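Local structure of CarG (Serratia, 4O7J) at residues V92-T97 / G105-T110. The protein probably contributes to intrinsic carbapenem resistance and structurally resembles lysozyme inhibitors. Numbering follows the deposited sequence.
Sequences VTARKT and GKVSLT
T93 and T110 form the hydrogen-bonded pair at one end of this antiparallel contact: T93 N donates to T110 O at 2.8 Å, and T110 N returns a bond to T93 O. R95 and S108 repeat the exchange two residues on, with S108 N reaching R95 O at 2.8 Å. Beyond the last regular pair, T97 N still meets K106 O, but over a longer 3.1 Å and from 37° out of the carbonyl plane, as the strand gives way to the connecting loop. A water gathers three groups on the threonine and serine face. It donates to T93 O and hydrogen-bonds to S108 OG and T110 OG1, each at 2.8 Å; T110 OG1 also bonds to T133 on the next strand. With chi1 at 61°, S108 OG stands between its own backbone N and carbonyl carbon, where the T97 methyl CG2 packs against it at 3.4 Å. The same methyl lies over one face of the R95 guanidinium, offset toward its rim. On the opposite face V92, A94, V107 and L109 make apolar contacts: L109 CD2 touches A94 CB at 3.7 Å and V92 CG1 at 4.0 Å, while V107 CG1 reaches A94 CB diagonally, from the next non-hydrogen-bonded pair. A143, Y140, A146 and V150 from loops pack onto this side. K96 leaves from the same face, its ammonium held by the carbonyls of L101, D103 and Q141. The alternating pairs, with segments 92-96 and 107-110 running at 159°, are those of antiparallel strands; joined directly by a loop, they form a beta hairpin, the central two strands of a four-stranded antiparallel meander.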
# COMPACT_ATOMS: atom_id res chain seq x y z
N VAL A 92 5.58 -11.05 -12.11
CA VAL A 92 6.87 -11.08 -12.76
C VAL A 92 7.52 -9.72 -12.72
O VAL A 92 6.99 -8.73 -13.24
CB VAL A 92 6.77 -11.56 -14.19
CG1 VAL A 92 8.20 -11.72 -14.77
CG2 VAL A 92 6.03 -12.90 -14.22
N THR A 93 8.65 -9.67 -12.02
CA THR A 93 9.43 -8.44 -11.89
C THR A 93 10.50 -8.46 -12.96
O THR A 93 11.30 -9.41 -13.01
CB THR A 93 10.04 -8.25 -10.48
OG1 THR A 93 8.99 -8.17 -9.51
CG2 THR A 93 10.87 -6.95 -10.38
N ALA A 94 10.52 -7.43 -13.81
CA ALA A 94 11.63 -7.26 -14.76
C ALA A 94 12.58 -6.21 -14.19
O ALA A 94 12.14 -5.06 -13.83
CB ALA A 94 11.10 -6.79 -16.06
N ARG A 95 13.88 -6.49 -14.13
CA ARG A 95 14.81 -5.53 -13.59
C ARG A 95 16.06 -5.50 -14.48
O ARG A 95 16.59 -6.55 -14.79
CB ARG A 95 15.22 -5.94 -12.14
CG ARG A 95 16.17 -4.96 -11.47
CD ARG A 95 16.37 -5.17 -9.97
NE ARG A 95 17.11 -6.41 -9.77
CZ ARG A 95 18.44 -6.55 -9.87
NH1 ARG A 95 19.26 -5.53 -10.11
NH2 ARG A 95 18.97 -7.75 -9.71
N LYS A 96 16.53 -4.30 -14.82
CA LYS A 96 17.89 -4.08 -15.42
C LYS A 96 18.93 -4.38 -14.40
O LYS A 96 18.92 -3.82 -13.27
CB LYS A 96 18.01 -2.69 -15.97
CG LYS A 96 17.00 -2.39 -17.07
CD LYS A 96 17.25 -1.13 -17.84
CE LYS A 96 18.52 -1.24 -18.67
NZ LYS A 96 18.79 -0.01 -19.35
N THR A 97 19.84 -5.31 -14.71
CA THR A 97 20.78 -5.81 -13.69
C THR A 97 22.18 -5.17 -13.68
O THR A 97 22.91 -5.32 -12.72
CB THR A 97 20.92 -7.35 -13.78
OG1 THR A 97 21.41 -7.68 -15.06
CG2 THR A 97 19.54 -8.05 -13.57
N GLY A 105 20.95 -3.14 -21.90
CA GLY A 105 21.65 -4.11 -21.04
C GLY A 105 20.78 -5.30 -20.61
O GLY A 105 19.62 -5.43 -21.02
N LYS A 106 21.36 -6.15 -19.79
CA LYS A 106 20.69 -7.36 -19.35
C LYS A 106 19.53 -7.09 -18.42
O LYS A 106 19.54 -6.09 -17.68
CB LYS A 106 21.64 -8.34 -18.61
CG LYS A 106 22.63 -9.05 -19.51
CD LYS A 106 23.37 -10.07 -18.64
CE LYS A 106 24.62 -10.57 -19.32
NZ LYS A 106 24.27 -11.53 -20.39
N VAL A 107 18.50 -7.90 -18.53
CA VAL A 107 17.31 -7.74 -17.75
C VAL A 107 17.05 -9.11 -17.16
O VAL A 107 17.10 -10.12 -17.90
CB VAL A 107 16.06 -7.28 -18.59
CG1 VAL A 107 14.83 -7.28 -17.69
CG2 VAL A 107 16.25 -5.94 -19.26
N SER A 108 16.76 -9.18 -15.85
CA SER A 108 16.30 -10.38 -15.19
C SER A 108 14.80 -10.39 -15.02
O SER A 108 14.19 -9.31 -14.84
CB SER A 108 16.91 -10.59 -13.80
OG SER A 108 16.62 -9.58 -12.92
N LEU A 109 14.23 -11.60 -15.01
CA LEU A 109 12.80 -11.79 -14.77
C LEU A 109 12.61 -12.69 -13.63
O LEU A 109 13.08 -13.83 -13.70
CB LEU A 109 12.11 -12.33 -16.01
CG LEU A 109 12.05 -11.47 -17.27
CD1 LEU A 109 11.83 -12.35 -18.49
CD2 LEU A 109 11.02 -10.33 -17.18
N THR A 110 12.05 -12.13 -12.53
CA THR A 110 11.83 -12.87 -11.28
C THR A 110 10.34 -13.18 -11.27
O THR A 110 9.50 -12.29 -11.40
CB THR A 110 12.22 -12.10 -10.04
OG1 THR A 110 13.54 -11.66 -10.22
CG2 THR A 110 12.09 -12.96 -8.80
O HOH W 1 14.08 -9.47 -11.81